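Amino acid ABC superfamily ATP binding cassette transporter, binding protein (Streptococcus pneumoniae, PDB 4H5G) probably serves as the extracellular binding protein of an amino acid ABC transporter, capturing L-arginine between its two lobes. Local coordinates at residues S19-A23 / T151-E155; L77-S83 / A199-L204; S95-Y99 / K223-Q229. One frame throughout, in Å; residues are numbered along the deposited sequence.

From the N terminus, residues 19-23 follow strand 13-18 and meet 151-155 in contact 1, closing a loop with 127 residues between the segments. Residues 77-83 open contact 2, completed by 199-204 after another 115 residues; 95-99 open contact 3, completed by 223-229 after 123. Each closing segment comes only after all three openings, so the contacts cross pairwise and none nests. Contacts 1 and 2 both touch the arginine, their centres about 15 Å apart, and contact 1 joins the two lobes. Contact 2 runs from edge strand 77-78 of the parallel sheet into the pocket wall, and contact 3, its centre about 13 Å from that of contact 2, ties the same region to the C-terminal helices.

Contact 1: residues S19-A23 / T151-E155; sequences SPDYA and TNMGE. With ARG (arginine), chain L; SO4 (sulfate ion), chain C.
Asp21 and Met153 meet across the ligand cleft of this type II periplasmic binding protein fold: 19-23 follows strand 13-18 of the parallel sheet in one lobe, while 151-155 begins helix 153-162, which follows strand 146-150 of the mixed sheet in the other. The evidence for a direct interlobe tie is Met153 N donating to Asp21 OD2 at 2.8 Å with a nearly straight N-H...O angle of 177°. The donor approaches on the anti side of the carboxylate, 34° out of its plane. Because this N-H belongs to the first turn of the helix, the helix end would be expected to steady the negative charge of Asp21.

The other carboxylate oxygen serves the ligand: arginine NH2 donates to Asp21 OD1 at 2.9 Å, while arginine NH1 donates to Ser19 O. Asp21 CG stands between its own backbone N and carbonyl carbon (chi1 61°), which lets one carboxylate face both the guanidinium and the helix. A water donates to Asp21 OD2 and Thr151 O, adding a second bridge across the cleft; Gln129 also donates to Thr151 O.

Tyr22 presents one ring face to the guanidinium, whose plane runs nearly parallel to the ring; arginine NE lies 3.4 Å above it, offset toward the rim. Tyr22 OH is hydrogen-bonded to Asp171 OD2. Behind the carboxylate, Asn152 is the N-cap of the helix, with OD1 in the modelled conformer accepting weak bonds from Gly154 N and Glu155 N. Met153, bent at chi2 and chi3, brings its methyl to the edge of the Tyr22 ring, in the ring plane, where CE lies 3.9 Å from Tyr22 CE1.

Contact 2: residues L77-S83 / A199-L204; sequences LAVAGIS and ANAVAL. With ARG (arginine), chain L.
The amide of Asn200 meets the flat peptide group of Gly81 and Ile82 over one face, in the pocket wall of this type II periplasmic binding protein fold. Asn200 OD1 stands almost directly above Gly81 C, at 3.1 Å, and just 3.0 Å from Gly81 O. These two oxygens are both acceptors, so the approach is not a hydrogen bond. The amide's nitrogen end is held by Asn101 OD1 and Tyr99 O, which fixes its rotation.

Gly81 O itself accepts from the ligand's N, Ser83 N donates to the ligand's O, and Ala80 O accepts from its NE. The loop is braced from behind, where Ala201 N donates to Ile82 O at 2.9 Å. A water accepts from Ala80 N and Ile82 N and donates to Ala201 O.

Farther from the ligand, Ala78 and Ala203 form an antiparallel hydrogen-bonded pair, both bonds being 3.0 Å (Ala78 N to Ala203 O, and Ala203 N to Ala78 O). The register differs by two residues between this pair and the Ser83-Asn200 bridge. Apolar branches continue the contact beyond this pair: the Leu77 and Leu204 side chains run alongside each other in the same direction, with Leu77 CD2 3.6 Å from Leu204 CD2.

Contact 3: residues S95-Y99 / K223-Q229; sequences SIPYY and KDEGTYQ
Tyr98 and Tyr228 cross obliquely, their ring planes 52° apart and centroids separated by 4.9 Å. Tyr98 CD1 sits over one face of the Tyr228 ring, 3.5 Å above its plane and displaced toward the rim, while Tyr98 CE1 comes within 3.4 Å of Tyr228 CZ. With chi1 at 60°, Tyr98 swings its ring onto that of Tyr228 on helix 227-235. The Tyr228 hydroxyl bonds to Asp41 OD1, anchoring that ring against helix 40-52.

Tyr99 meets the same ring elsewhere: the two side chains run roughly perpendicular, although the ring planes are inclined by only 38°, and Tyr99 CD1 touches Tyr228 CD2 at 3.7 Å.

Lys223 reaches along the loop. A bend at chi3 carries its CD and CE past Pro97 O, and Lys223 NZ donates to that oxygen at 2.9 Å. Gly226, with positive phi, forms a Schellman motif after the last turn of the first helix and is the N-cap of the next, so Lys223 and Tyr228 approach the loop from two successive helices. Together the three tyrosines form an aromatic cluster joining the loop before strand 103-108 to helix 227-235, while Lys223 ties it to helix 209-225.

Contact 1: residues S19-A23 / T151-E155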
loop_
_atom_site.group_PDB
_atom_site.type_symbol
_atom_site.label_atom_id
_atom_site.label_comp_id
_atom_site.label_asym_id
_atom_site.label_seq_id
_atom_site.Cartn_x
_atom_site.Cartn_y
_atom_site.Cartn_z
ATOM N N SER A 19 -5.918 -4.424 -0.332
ATOM C CA SER A 19 -6.453 -4.009 0.963
ATOM C C SER A 19 -6.824 -2.535 0.868
ATOM O O SER A 19 -5.961 -1.668 0.990
ATOM C CB SER A 19 -5.412 -4.236 2.070
ATOM O OG SER A 19 -5.785 -3.638 3.305
ATOM N N PRO A 20 -8.117 -2.240 0.640
ATOM C CA PRO A 20 -8.525 -0.854 0.361
ATOM C C PRO A 20 -8.661 0.032 1.600
ATOM O O PRO A 20 -9.738 0.580 1.848
ATOM C CB PRO A 20 -9.877 -1.031 -0.334
ATOM C CG PRO A 20 -10.429 -2.273 0.281
ATOM C CD PRO A 20 -9.249 -3.178 0.550
ATOM N N ASP A 21 -7.570 0.181 2.351
ATOM C CA ASP A 21 -7.536 1.052 3.535
ATOM C C ASP A 21 -6.355 2.009 3.445
ATOM O O ASP A 21 -5.777 2.391 4.457
ATOM C CB ASP A 21 -7.413 0.217 4.825
ATOM C CG ASP A 21 -6.127 -0.626 4.868
ATOM O OD1 ASP A 21 -5.482 -0.763 3.820
ATOM O OD2 ASP A 21 -5.785 -1.167 5.949
ATOM N N TYR A 22 -6.011 2.425 2.233
ATOM C CA TYR A 22 -4.679 2.995 2.015
ATOM C C TYR A 22 -4.665 4.026 0.883
ATOM O O TYR A 22 -3.903 3.895 -0.063
ATOM C CB TYR A 22 -3.701 1.835 1.706
ATOM C CG TYR A 22 -2.327 1.932 2.376
ATOM C CD1 TYR A 22 -2.211 2.147 3.744
ATOM C CD2 TYR A 22 -1.155 1.773 1.641
ATOM C CE1 TYR A 22 -0.955 2.217 4.375
ATOM C CE2 TYR A 22 0.106 1.850 2.254
ATOM C CZ TYR A 22 0.186 2.068 3.618
ATOM O OH TYR A 22 1.420 2.140 4.240
ATOM N N ALA A 23 -5.516 5.046 0.981
ATOM C CA ALA A 23 -5.519 6.140 0.005
ATOM C C ALA A 23 -4.161 6.841 0.021
ATOM O O ALA A 23 -3.653 7.178 1.090
ATOM C CB ALA A 23 -6.614 7.132 0.344
ATOM N N THR A 151 -4.755 -4.460 12.448
ATOM C CA THR A 151 -4.981 -5.075 11.138
ATOM C C THR A 151 -5.294 -4.052 10.041
ATOM O O THR A 151 -4.751 -4.129 8.947
ATOM C CB THR A 151 -6.134 -6.090 11.223
ATOM O OG1 THR A 151 -5.809 -7.099 12.188
ATOM C CG2 THR A 151 -6.363 -6.748 9.887
ATOM N N ASN A 152 -6.173 -3.099 10.345
ATOM C CA ASN A 152 -6.707 -2.124 9.377
ATOM C C ASN A 152 -6.102 -0.739 9.611
ATOM O O ASN A 152 -6.093 -0.264 10.748
ATOM C CB ASN A 152 -8.236 -2.043 9.549
ATOM C CG ASN A 152 -8.933 -1.220 8.462
ATOM O OD1 ASN A 152 -8.969 0.020 8.503
ATOM N ND2 ASN A 152 -9.529 -1.915 7.509
ATOM N N MET A 153 -5.615 -0.083 8.558
ATOM C CA MET A 153 -5.005 1.246 8.712
ATOM C C MET A 153 -5.998 2.301 9.187
ATOM O O MET A 153 -5.632 3.204 9.940
ATOM C CB MET A 153 -4.310 1.708 7.421
ATOM C CG MET A 153 -3.655 3.096 7.548
ATOM S SD MET A 153 -2.474 3.199 8.919
ATOM C CE MET A 153 -1.171 2.154 8.289
ATOM N N GLY A 154 -7.251 2.196 8.749
ATOM C CA GLY A 154 -8.286 3.127 9.194
ATOM C C GLY A 154 -8.474 3.082 10.698
ATOM O O GLY A 154 -8.710 4.114 11.340
ATOM N N GLU A 155 -8.365 1.884 11.270
ATOM C CA GLU A 155 -8.493 1.732 12.722
ATOM C C GLU A 155 -7.303 2.362 13.444
ATOM O O GLU A 155 -7.470 2.981 14.501
ATOM C CB GLU A 155 -8.668 0.256 13.116
ATOM C CG GLU A 155 -8.623 -0.016 14.625
ATOM C CD GLU A 155 -9.752 0.649 15.410
ATOM O OE1 GLU A 155 -10.789 1.002 14.810
ATOM O OE2 GLU A 155 -9.603 0.813 16.644
HETATM N N ARG L . 4.327 -0.780 1.984
HETATM C CA ARG L . 4.040 -1.522 3.220
HETATM C C ARG L . 4.302 -3.002 3.043
HETATM O O ARG L . 4.380 -3.525 1.920
HETATM C CB ARG L . 2.591 -1.300 3.675
HETATM C CG ARG L . 1.537 -1.540 2.597
HETATM C CD ARG L . 0.118 -1.515 3.184
HETATM N NE ARG L . -0.906 -1.571 2.130
HETATM C CZ ARG L . -2.218 -1.516 2.339
HETATM N NH1 ARG L . -3.062 -1.565 1.309
HETATM N NH2 ARG L . -2.683 -1.411 3.578
HETATM O OXT ARG L . 4.450 -3.718 4.037
HETATM S S SO4 C . -7.073 -6.014 15.371
HETATM O O1 SO4 C . -6.399 -4.921 14.685
HETATM O O2 SO4 C . -6.274 -6.436 16.522
HETATM O O3 SO4 C . -8.383 -5.544 15.819
HETATM O O4 SO4 C . -7.236 -7.152 14.460
HETATM O O HOH W 1 -6.127 -3.997 6.122
#

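Contact 2: residues L77-S83 / A199-L204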
loop_
_atom_site.group_PDB
_atom_site.type_symbol
_atom_site.label_atom_id
_atom_site.label_comp_id
_atom_site.label_asym_id
_atom_site.label_seq_id
_atom_site.Cartn_x
_atom_site.Cartn_y
_atom_site.Cartn_z
ATOM N N LEU A 77 -2.638 -11.863 -8.917
ATOM C CA LEU A 77 -1.655 -10.848 -8.567
ATOM C C LEU A 77 -2.037 -10.272 -7.213
ATOM O O LEU A 77 -3.196 -10.314 -6.826
ATOM C CB LEU A 77 -1.692 -9.700 -9.582
ATOM C CG LEU A 77 -1.344 -9.973 -11.048
ATOM C CD1 LEU A 77 -1.555 -8.676 -11.848
ATOM C CD2 LEU A 77 0.098 -10.458 -11.176
ATOM N N ALA A 78 -1.071 -9.700 -6.508
ATOM C CA ALA A 78 -1.391 -8.872 -5.340
ATOM C C ALA A 78 -0.848 -7.477 -5.610
ATOM O O ALA A 78 0.314 -7.317 -5.984
ATOM C CB ALA A 78 -0.788 -9.463 -4.082
ATOM N N VAL A 79 -1.699 -6.470 -5.441
ATOM C CA VAL A 79 -1.303 -5.073 -5.670
ATOM C C VAL A 79 -1.889 -4.287 -4.512
ATOM O O VAL A 79 -3.103 -4.115 -4.421
ATOM C CB VAL A 79 -1.849 -4.530 -6.996
ATOM C CG1 VAL A 79 -1.309 -3.117 -7.251
ATOM C CG2 VAL A 79 -1.461 -5.443 -8.180
ATOM N N ALA A 80 -1.025 -3.830 -3.611
ATOM C CA ALA A 80 -1.513 -3.187 -2.387
ATOM C C ALA A 80 -0.437 -2.328 -1.754
ATOM O O ALA A 80 -0.212 -2.401 -0.543
ATOM C CB ALA A 80 -1.995 -4.248 -1.394
ATOM N N GLY A 81 0.240 -1.529 -2.582
ATOM C CA GLY A 81 1.344 -0.709 -2.081
ATOM C C GLY A 81 2.386 -1.593 -1.415
ATOM O O GLY A 81 2.922 -1.278 -0.343
ATOM N N ILE A 82 2.681 -2.712 -2.062
ATOM C CA ILE A 82 3.497 -3.754 -1.438
ATOM C C ILE A 82 4.980 -3.519 -1.665
ATOM O O ILE A 82 5.443 -3.536 -2.805
ATOM C CB ILE A 82 3.144 -5.134 -2.017
ATOM C CG1 ILE A 82 1.659 -5.447 -1.769
ATOM C CG2 ILE A 82 4.056 -6.218 -1.429
ATOM C CD1 ILE A 82 1.172 -6.718 -2.484
ATOM N N SER A 83 5.723 -3.322 -0.573
ATOM C CA SER A 83 7.183 -3.193 -0.635
ATOM C C SER A 83 7.839 -4.494 -1.113
ATOM O O SER A 83 7.621 -5.555 -0.534
ATOM C CB SER A 83 7.723 -2.824 0.752
ATOM O OG SER A 83 7.169 -1.616 1.226
ATOM N N ALA A 199 10.850 -0.575 -3.145
ATOM C CA ALA A 199 9.846 0.268 -3.749
ATOM C C ALA A 199 8.597 -0.591 -3.816
ATOM O O ALA A 199 8.676 -1.803 -3.593
ATOM C CB ALA A 199 10.300 0.640 -5.138
ATOM N N ASN A 200 7.456 0.011 -4.133
ATOM C CA ASN A 200 6.233 -0.749 -4.377
ATOM C C ASN A 200 6.307 -1.551 -5.670
ATOM O O ASN A 200 6.733 -1.039 -6.692
ATOM C CB ASN A 200 5.047 0.210 -4.463
ATOM C CG ASN A 200 4.907 1.040 -3.221
ATOM O OD1 ASN A 200 4.536 0.521 -2.160
ATOM N ND2 ASN A 200 5.242 2.326 -3.320
ATOM N N ALA A 201 5.879 -2.810 -5.630
ATOM C CA ALA A 201 5.815 -3.617 -6.847
ATOM C C ALA A 201 4.612 -4.546 -6.797
ATOM O O ALA A 201 4.008 -4.729 -5.751
ATOM C CB ALA A 201 7.107 -4.403 -7.025
ATOM N N VAL A 202 4.267 -5.122 -7.937
ATOM C CA VAL A 202 3.159 -6.075 -8.021
ATOM C C VAL A 202 3.732 -7.434 -7.665
ATOM O O VAL A 202 4.764 -7.818 -8.211
ATOM C CB VAL A 202 2.621 -6.118 -9.464
ATOM C CG1 VAL A 202 1.588 -7.243 -9.622
ATOM C CG2 VAL A 202 2.026 -4.746 -9.874
ATOM N N ALA A 203 3.075 -8.164 -6.759
ATOM C CA ALA A 203 3.532 -9.511 -6.386
ATOM C C ALA A 203 2.858 -10.583 -7.250
ATOM O O ALA A 203 1.672 -10.475 -7.578
ATOM C CB ALA A 203 3.254 -9.775 -4.897
ATOM N N LEU A 204 3.632 -11.606 -7.613
ATOM C CA LEU A 204 3.127 -12.784 -8.345
ATOM C C LEU A 204 3.635 -14.042 -7.673
ATOM O O LEU A 204 4.644 -14.010 -6.982
ATOM C CB LEU A 204 3.656 -12.797 -9.784
ATOM C CG LEU A 204 3.533 -11.533 -10.625
ATOM C CD1 LEU A 204 4.790 -10.639 -10.473
ATOM C CD2 LEU A 204 3.282 -11.893 -12.101
HETATM N N ARG L . 4.327 -0.780 1.984
HETATM C CA ARG L . 4.040 -1.522 3.220
HETATM C C ARG L . 4.302 -3.002 3.043
HETATM O O ARG L . 4.380 -3.525 1.920
HETATM C CB ARG L . 2.591 -1.300 3.675
HETATM C CG ARG L . 1.537 -1.540 2.597
HETATM C CD ARG L . 0.118 -1.515 3.184
HETATM N NE ARG L . -0.906 -1.571 2.130
HETATM C CZ ARG L . -2.218 -1.516 2.339
HETATM N NH1 ARG L . -3.062 -1.565 1.309
HETATM N NH2 ARG L . -2.683 -1.411 3.578
HETATM O OXT ARG L . 4.450 -3.718 4.037
HETATM O O HOH W 2 1.689 -3.537 -4.745
#

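Contact 3: residues S95-Y99 / K223-Q229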
loop_
_atom_site.group_PDB
_atom_site.type_symbol
_atom_site.label_atom_id
_atom_site.label_comp_id
_atom_site.label_asym_id
_atom_site.label_seq_id
_atom_site.Cartn_x
_atom_site.Cartn_y
_atom_site.Cartn_z
ATOM N N SER A 95 7.133 -7.694 -9.866
ATOM C CA SER A 95 7.281 -6.881 -11.065
ATOM C C SER A 95 8.412 -5.906 -10.788
ATOM O O SER A 95 8.867 -5.772 -9.647
ATOM C CB SER A 95 5.995 -6.090 -11.317
ATOM O OG SER A 95 5.870 -5.045 -10.381
ATOM N N ILE A 96 8.870 -5.221 -11.834
ATOM C CA ILE A 96 9.709 -4.043 -11.636
ATOM C C ILE A 96 8.942 -3.059 -10.738
ATOM O O ILE A 96 7.715 -3.088 -10.681
ATOM C CB ILE A 96 10.081 -3.390 -12.984
ATOM C CG1 ILE A 96 8.828 -2.897 -13.713
ATOM C CG2 ILE A 96 10.924 -4.365 -13.830
ATOM C CD1 ILE A 96 9.121 -2.200 -15.058
ATOM N N PRO A 97 9.659 -2.179 -10.019
ATOM C CA PRO A 97 8.936 -1.234 -9.157
ATOM C C PRO A 97 8.005 -0.347 -9.991
ATOM O O PRO A 97 8.386 0.024 -11.105
ATOM C CB PRO A 97 10.052 -0.342 -8.601
ATOM C CG PRO A 97 11.288 -1.115 -8.751
ATOM C CD PRO A 97 11.120 -2.058 -9.896
ATOM N N TYR A 98 6.827 -0.016 -9.473
ATOM C CA TYR A 98 5.985 0.977 -10.138
ATOM C C TYR A 98 5.998 2.330 -9.443
ATOM O O TYR A 98 5.681 3.354 -10.053
ATOM C CB TYR A 98 4.544 0.464 -10.311
ATOM C CG TYR A 98 3.801 0.110 -9.046
ATOM C CD1 TYR A 98 3.153 1.089 -8.305
ATOM C CD2 TYR A 98 3.710 -1.216 -8.609
ATOM C CE1 TYR A 98 2.440 0.775 -7.156
ATOM C CE2 TYR A 98 2.987 -1.545 -7.447
ATOM C CZ TYR A 98 2.356 -0.539 -6.740
ATOM O OH TYR A 98 1.621 -0.845 -5.596
ATOM N N TYR A 99 6.362 2.343 -8.159
ATOM C CA TYR A 99 6.479 3.598 -7.412
ATOM C C TYR A 99 7.352 3.412 -6.177
ATOM O O TYR A 99 7.258 2.398 -5.489
ATOM C CB TYR A 99 5.097 4.100 -6.969
ATOM C CG TYR A 99 5.063 5.586 -6.664
ATOM C CD1 TYR A 99 5.218 6.522 -7.677
ATOM C CD2 TYR A 99 4.875 6.055 -5.373
ATOM C CE1 TYR A 99 5.191 7.886 -7.417
ATOM C CE2 TYR A 99 4.850 7.419 -5.105
ATOM C CZ TYR A 99 5.009 8.324 -6.134
ATOM O OH TYR A 99 4.974 9.683 -5.881
ATOM N N LYS A 223 5.437 4.354 -16.018
ATOM C CA LYS A 223 6.522 5.180 -15.477
ATOM C C LYS A 223 7.095 6.102 -16.541
ATOM O O LYS A 223 7.431 7.258 -16.253
ATOM C CB LYS A 223 7.641 4.308 -14.861
ATOM C CG LYS A 223 7.196 3.472 -13.659
ATOM C CD LYS A 223 8.406 2.931 -12.886
ATOM C CE LYS A 223 9.192 1.921 -13.744
ATOM N NZ LYS A 223 10.271 1.216 -12.942
ATOM N N ASP A 224 7.226 5.600 -17.768
ATOM C CA ASP A 224 7.781 6.411 -18.854
ATOM C C ASP A 224 6.902 7.608 -19.175
ATOM O O ASP A 224 7.388 8.641 -19.602
ATOM C CB ASP A 224 7.991 5.581 -20.138
ATOM C CG ASP A 224 9.143 4.589 -20.024
ATOM O OD1 ASP A 224 9.820 4.574 -18.974
ATOM O OD2 ASP A 224 9.375 3.827 -20.999
ATOM N N GLU A 225 5.602 7.470 -18.960
ATOM C CA GLU A 225 4.684 8.546 -19.323
ATOM C C GLU A 225 4.259 9.376 -18.110
ATOM O O GLU A 225 3.458 10.303 -18.233
ATOM C CB GLU A 225 3.460 7.973 -20.076
ATOM C CG GLU A 225 3.837 7.395 -21.442
ATOM C CD GLU A 225 2.655 6.899 -22.272
ATOM O OE1 GLU A 225 1.540 6.748 -21.732
ATOM O OE2 GLU A 225 2.857 6.659 -23.483
ATOM N N GLY A 226 4.807 9.028 -16.946
ATOM C CA GLY A 226 4.482 9.697 -15.691
ATOM C C GLY A 226 3.092 9.367 -15.173
ATOM O O GLY A 226 2.546 10.071 -14.324
ATOM N N THR A 227 2.526 8.275 -15.673
ATOM C CA THR A 227 1.109 7.977 -15.455
ATOM C C THR A 227 0.805 7.540 -14.029
ATOM O O THR A 227 -0.271 7.836 -13.494
ATOM C CB THR A 227 0.625 6.895 -16.446
ATOM O OG1 THR A 227 0.983 7.296 -17.779
ATOM C CG2 THR A 227 -0.894 6.736 -16.383
ATOM N N TYR A 228 1.724 6.812 -13.404
ATOM C CA TYR A 228 1.432 6.357 -12.044
ATOM C C TYR A 228 1.373 7.570 -11.107
ATOM O O TYR A 228 0.458 7.686 -10.281
ATOM C CB TYR A 228 2.392 5.265 -11.528
ATOM C CG TYR A 228 1.799 4.628 -10.282
ATOM C CD1 TYR A 228 0.922 3.559 -10.378
ATOM C CD2 TYR A 228 2.043 5.163 -9.027
ATOM C CE1 TYR A 228 0.337 3.002 -9.239
ATOM C CE2 TYR A 228 1.465 4.619 -7.881
ATOM C CZ TYR A 228 0.613 3.544 -7.997
ATOM O OH TYR A 228 0.041 3.018 -6.850
ATOM N N GLN A 229 2.321 8.492 -11.266
ATOM C CA GLN A 229 2.261 9.771 -10.544
ATOM C C GLN A 229 0.936 10.475 -10.815
ATOM O O GLN A 229 0.294 10.968 -9.897
ATOM C CB GLN A 229 3.439 10.678 -10.940
ATOM C CG GLN A 229 3.467 12.047 -10.239
ATOM C CD GLN A 229 3.674 11.957 -8.738
ATOM O OE1 GLN A 229 3.149 12.782 -7.969
ATOM N NE2 GLN A 229 4.450 10.967 -8.305
#